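Local structure of NEQ263 (Nanoarchaeum equitans Kin4-M, 5BN3) at residues Leu343-Arg354 / Asp369-Glu380. The protein forms, together with NeqA, the catalytic core of an archaeal ATP synthase and probably binds nucleotide. Residues are numbered along the deposited sequence; the frame is centred on the assembly and turned at random.
Sequences LIKSYAKGLEAR and DKAYLKFAELVE
Gly350 and Tyr372 meet where the two helices come closest: Gly350 CA lies 3.2 Å from Tyr372 O, and the axes pass 7.3 Å apart at a steep -109°. With no side chain, Gly350 is a notch in helix 334-356; its bare CA lets Tyr372 O come in and leaves Ala376 CB 4.0 Å from Gly350 CA. That methyl is a knob coming the other way, seated among Tyr347, Gly350, Leu351 and Arg354. The reverse knob is Tyr347, lodged between Phe375, Ala376, Val379 and Glu380. Its ring carbon CD1 rests 3.8 Å from Val379 CG1, Leu351 of its own helix covers one face, and its hydroxyl donates to the anti lone pair of Glu380 OE2. Arg354 grips the same oxygen from the syn side, with NH1 3.1 Å from Glu380 OE2. An arginine chain extended at first and then bent at chi3 (-69°) carries the guanidinium past Ala376 to Glu380, with Leu351 CD2 over one of its faces and its plane 73° from the carboxylate's. Two donors thus hold OE2, NH2 adds a weak bond to OE1, and Lys312 is a long, weak further partner of OE1; together they would probably favour the charged form. On the other side of the notch, Lys349 lays CG over the Tyr372 ring, 3.8 Å from its centroid in a CH-pi contact, then carries NZ to Asp369 for a long salt bridge. Phe375 presents its CE2 corner 3.4 Å from Ser346 CB, and the ring also packs on helix 394-408. The pair is a steeply crossed helix packing with knobs-into-holes seating, within the helical C-terminal domain of V- and A-type ATP synthase subunits.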
loop_
_atom_site.group_PDB
_atom_site.type_symbol
_atom_site.label_atom_id
_atom_site.label_comp_id
_atom_site.label_asym_id
_atom_site.label_seq_id
_atom_site.Cartn_x
_atom_site.Cartn_y
_atom_site.Cartn_z
ATOM N N LEU B 343 -13.654 -26.094 -27.307
ATOM C CA LEU B 343 -13.034 -24.822 -27.654
ATOM C C LEU B 343 -12.241 -24.272 -26.476
ATOM O O LEU B 343 -11.074 -23.911 -26.617
ATOM C CB LEU B 343 -14.096 -23.808 -28.089
ATOM C CG LEU B 343 -13.637 -22.352 -28.191
ATOM C CD1 LEU B 343 -12.672 -22.167 -29.352
ATOM C CD2 LEU B 343 -14.827 -21.413 -28.323
ATOM N N ILE B 344 -12.884 -24.224 -25.314
ATOM C CA ILE B 344 -12.274 -23.657 -24.118
ATOM C C ILE B 344 -11.049 -24.451 -23.661
ATOM O O ILE B 344 -9.987 -23.878 -23.409
ATOM C CB ILE B 344 -13.294 -23.576 -22.963
ATOM C CG1 ILE B 344 -14.388 -22.556 -23.290
ATOM C CG2 ILE B 344 -12.604 -23.201 -21.668
ATOM C CD1 ILE B 344 -13.857 -21.165 -23.578
ATOM N N LYS B 345 -11.198 -25.768 -23.566
ATOM C CA LYS B 345 -10.120 -26.623 -23.070
ATOM C C LYS B 345 -8.913 -26.671 -24.008
ATOM O O LYS B 345 -7.771 -26.663 -23.552
ATOM C CB LYS B 345 -10.643 -28.038 -22.790
ATOM C CG LYS B 345 -11.735 -28.105 -21.720
ATOM C CD LYS B 345 -11.211 -28.665 -20.402
ATOM C CE LYS B 345 -12.237 -28.520 -19.279
ATOM N NZ LYS B 345 -13.512 -29.240 -19.547
ATOM N N SER B 346 -9.164 -26.719 -25.312
ATOM C CA SER B 346 -8.083 -26.783 -26.292
ATOM C C SER B 346 -7.351 -25.448 -26.440
ATOM O O SER B 346 -6.139 -25.421 -26.643
ATOM C CB SER B 346 -8.609 -27.244 -27.653
ATOM O OG SER B 346 -9.302 -28.473 -27.544
ATOM N N TYR B 347 -8.093 -24.347 -26.344
ATOM C CA TYR B 347 -7.501 -23.013 -26.411
ATOM C C TYR B 347 -6.591 -22.791 -25.208
ATOM O O TYR B 347 -5.486 -22.269 -25.343
ATOM C CB TYR B 347 -8.599 -21.941 -26.463
ATOM C CG TYR B 347 -8.088 -20.528 -26.652
ATOM C CD1 TYR B 347 -7.333 -20.186 -27.764
ATOM C CD2 TYR B 347 -8.380 -19.534 -25.729
ATOM C CE1 TYR B 347 -6.869 -18.899 -27.944
ATOM C CE2 TYR B 347 -7.919 -18.240 -25.903
ATOM C CZ TYR B 347 -7.164 -17.930 -27.013
ATOM O OH TYR B 347 -6.700 -16.650 -27.198
ATOM N N ALA B 348 -7.062 -23.201 -24.034
ATOM C CA ALA B 348 -6.281 -23.079 -22.806
ATOM C C ALA B 348 -4.984 -23.878 -22.884
ATOM O O ALA B 348 -3.916 -23.385 -22.517
ATOM C CB ALA B 348 -7.105 -23.526 -21.615
ATOM N N LYS B 349 -5.082 -25.117 -23.355
ATOM C CA LYS B 349 -3.906 -25.962 -23.522
ATOM C C LYS B 349 -2.973 -25.363 -24.573
ATOM O O LYS B 349 -1.751 -25.443 -24.449
ATOM C CB LYS B 349 -4.320 -27.386 -23.902
ATOM C CG LYS B 349 -3.175 -28.390 -23.914
ATOM C CD LYS B 349 -3.629 -29.752 -23.402
ATOM C CE LYS B 349 -2.497 -30.771 -23.442
ATOM N NZ LYS B 349 -1.302 -30.328 -22.670
ATOM N N GLY B 350 -3.560 -24.746 -25.596
ATOM C CA GLY B 350 -2.786 -24.068 -26.620
ATOM C C GLY B 350 -2.007 -22.888 -26.069
ATOM O O GLY B 350 -0.880 -22.631 -26.493
ATOM N N LEU B 351 -2.607 -22.174 -25.120
ATOM C CA LEU B 351 -1.960 -21.011 -24.517
ATOM C C LEU B 351 -0.796 -21.409 -23.610
ATOM O O LEU B 351 0.220 -20.712 -23.553
ATOM C CB LEU B 351 -2.977 -20.165 -23.744
ATOM C CG LEU B 351 -4.010 -19.418 -24.590
ATOM C CD1 LEU B 351 -4.939 -18.592 -23.716
ATOM C CD2 LEU B 351 -3.311 -18.531 -25.593
ATOM N N GLU B 352 -0.954 -22.523 -22.900
ATOM C CA GLU B 352 0.122 -23.068 -22.080
ATOM C C GLU B 352 1.296 -23.454 -22.970
ATOM O O GLU B 352 2.446 -23.148 -22.664
ATOM C CB GLU B 352 -0.364 -24.293 -21.301
ATOM C CG GLU B 352 -1.508 -24.021 -20.332
ATOM C CD GLU B 352 -2.060 -25.296 -19.718
ATOM O OE1 GLU B 352 -1.653 -26.393 -20.160
ATOM O OE2 GLU B 352 -2.899 -25.202 -18.797
ATOM N N ALA B 353 0.992 -24.124 -24.077
ATOM C CA ALA B 353 2.010 -24.506 -25.048
ATOM C C ALA B 353 2.685 -23.280 -25.655
ATOM O O ALA B 353 3.856 -23.329 -26.029
ATOM C CB ALA B 353 1.399 -25.363 -26.135
ATOM N N ARG B 354 1.938 -22.186 -25.756
ATOM C CA ARG B 354 2.477 -20.929 -26.263
ATOM C C ARG B 354 3.470 -20.313 -25.279
ATOM O O ARG B 354 4.499 -19.768 -25.682
ATOM C CB ARG B 354 1.342 -19.942 -26.558
ATOM C CG ARG B 354 1.812 -18.597 -27.091
ATOM C CD ARG B 354 0.653 -17.630 -27.292
ATOM N NE ARG B 354 -0.223 -18.020 -28.395
ATOM C CZ ARG B 354 -1.356 -17.398 -28.707
ATOM N NH1 ARG B 354 -1.761 -16.355 -27.998
ATOM N NH2 ARG B 354 -2.089 -17.822 -29.728
ATOM N N ASP B 369 1.507 -31.057 -28.282
ATOM C CA ASP B 369 1.566 -29.667 -27.840
ATOM C C ASP B 369 1.815 -28.679 -28.983
ATOM O O ASP B 369 1.658 -27.471 -28.807
ATOM C CB ASP B 369 2.627 -29.500 -26.749
ATOM C CG ASP B 369 2.111 -29.873 -25.371
ATOM O OD1 ASP B 369 1.141 -30.657 -25.283
ATOM O OD2 ASP B 369 2.679 -29.379 -24.375
ATOM N N LYS B 370 2.206 -29.193 -30.146
ATOM C CA LYS B 370 2.332 -28.359 -31.339
ATOM C C LYS B 370 0.976 -28.192 -32.010
ATOM O O LYS B 370 0.729 -27.205 -32.702
ATOM C CB LYS B 370 3.335 -28.959 -32.326
ATOM C CG LYS B 370 4.743 -28.402 -32.197
ATOM C CD LYS B 370 5.680 -29.031 -33.217
ATOM C CE LYS B 370 7.081 -28.469 -33.084
ATOM N NZ LYS B 370 7.559 -28.575 -31.682
ATOM N N ALA B 371 0.098 -29.165 -31.799
ATOM C CA ALA B 371 -1.249 -29.115 -32.353
ATOM C C ALA B 371 -2.121 -28.104 -31.612
ATOM O O ALA B 371 -2.889 -27.365 -32.228
ATOM C CB ALA B 371 -1.880 -30.487 -32.313
ATOM N N TYR B 372 -2.008 -28.087 -30.287
ATOM C CA TYR B 372 -2.742 -27.128 -29.470
ATOM C C TYR B 372 -2.230 -25.713 -29.706
ATOM O O TYR B 372 -3.007 -24.756 -29.715
ATOM C CB TYR B 372 -2.633 -27.496 -27.988
ATOM C CG TYR B 372 -3.485 -28.677 -27.599
ATOM C CD1 TYR B 372 -4.863 -28.564 -27.531
ATOM C CD2 TYR B 372 -2.913 -29.903 -27.294
ATOM C CE1 TYR B 372 -5.651 -29.636 -27.177
ATOM C CE2 TYR B 372 -3.693 -30.984 -26.938
ATOM C CZ TYR B 372 -5.063 -30.842 -26.880
ATOM O OH TYR B 372 -5.853 -31.910 -26.526
ATOM N N LEU B 373 -0.920 -25.589 -29.901
ATOM C CA LEU B 373 -0.290 -24.303 -30.186
ATOM C C LEU B 373 -0.862 -23.666 -31.449
ATOM O O LEU B 373 -1.145 -22.467 -31.483
ATOM C CB LEU B 373 1.222 -24.480 -30.332
ATOM C CG LEU B 373 2.021 -23.213 -30.635
ATOM C CD1 LEU B 373 1.721 -22.159 -29.595
ATOM C CD2 LEU B 373 3.509 -23.503 -30.671
ATOM N N LYS B 374 -1.028 -24.481 -32.485
ATOM C CA LYS B 374 -1.588 -24.017 -33.748
ATOM C C LYS B 374 -3.075 -23.700 -33.603
ATOM O O LYS B 374 -3.574 -22.751 -34.207
ATOM C CB LYS B 374 -1.385 -25.076 -34.833
ATOM C CG LYS B 374 -1.811 -24.636 -36.222
ATOM C CD LYS B 374 -1.812 -25.814 -37.182
ATOM C CE LYS B 374 -1.945 -25.358 -38.625
ATOM N NZ LYS B 374 -1.982 -26.514 -39.566
ATOM N N PHE B 375 -3.772 -24.504 -32.804
ATOM C CA PHE B 375 -5.199 -24.320 -32.564
ATOM C C PHE B 375 -5.481 -22.943 -31.977
ATOM O O PHE B 375 -6.374 -22.233 -32.436
ATOM C CB PHE B 375 -5.721 -25.411 -31.625
ATOM C CG PHE B 375 -7.187 -25.296 -31.311
ATOM C CD1 PHE B 375 -8.139 -25.757 -32.206
ATOM C CD2 PHE B 375 -7.613 -24.735 -30.115
ATOM C CE1 PHE B 375 -9.492 -25.654 -31.920
ATOM C CE2 PHE B 375 -8.962 -24.629 -29.824
ATOM C CZ PHE B 375 -9.903 -25.091 -30.727
ATOM N N ALA B 376 -4.708 -22.570 -30.963
ATOM C CA ALA B 376 -4.869 -21.277 -30.311
ATOM C C ALA B 376 -4.590 -20.125 -31.270
ATOM O O ALA B 376 -5.236 -19.080 -31.196
ATOM C CB ALA B 376 -3.967 -21.187 -29.094
ATOM N N GLU B 377 -3.622 -20.314 -32.162
ATOM C CA GLU B 377 -3.299 -19.301 -33.162
ATOM C C GLU B 377 -4.463 -19.107 -34.129
ATOM O O GLU B 377 -4.831 -17.978 -34.455
ATOM C CB GLU B 377 -2.038 -19.695 -33.938
ATOM C CG GLU B 377 -1.623 -18.676 -34.990
ATOM C CD GLU B 377 -0.663 -19.245 -36.020
ATOM O OE1 GLU B 377 0.029 -20.240 -35.713
ATOM O OE2 GLU B 377 -0.604 -18.698 -37.142
ATOM N N LEU B 378 -5.042 -20.217 -34.579
ATOM C CA LEU B 378 -6.144 -20.183 -35.540
ATOM C C LEU B 378 -7.462 -19.720 -34.913
ATOM O O LEU B 378 -8.282 -19.091 -35.582
ATOM C CB LEU B 378 -6.326 -21.557 -36.189
ATOM C CG LEU B 378 -5.196 -22.094 -37.070
ATOM C CD1 LEU B 378 -5.431 -23.556 -37.407
ATOM C CD2 LEU B 378 -5.088 -21.281 -38.341
ATOM N N VAL B 379 -7.667 -20.044 -33.640
ATOM C CA VAL B 379 -8.845 -19.575 -32.912
ATOM C C VAL B 379 -8.886 -18.049 -32.920
ATOM O O VAL B 379 -9.923 -17.444 -33.188
ATOM C CB VAL B 379 -8.853 -20.097 -31.457
ATOM C CG1 VAL B 379 -9.731 -19.231 -30.571
ATOM C CG2 VAL B 379 -9.325 -21.538 -31.415
ATOM N N GLU B 380 -7.740 -17.436 -32.648
ATOM C CA GLU B 380 -7.651 -15.984 -32.601
ATOM C C GLU B 380 -7.779 -15.359 -33.990
ATOM O O GLU B 380 -8.339 -14.274 -34.134
ATOM C CB GLU B 380 -6.342 -15.555 -31.927
ATOM C CG GLU B 380 -6.229 -16.015 -30.476
ATOM C CD GLU B 380 -4.874 -15.722 -29.856
ATOM O OE1 GLU B 380 -3.963 -15.268 -30.581
ATOM O OE2 GLU B 380 -4.721 -15.951 -28.637
#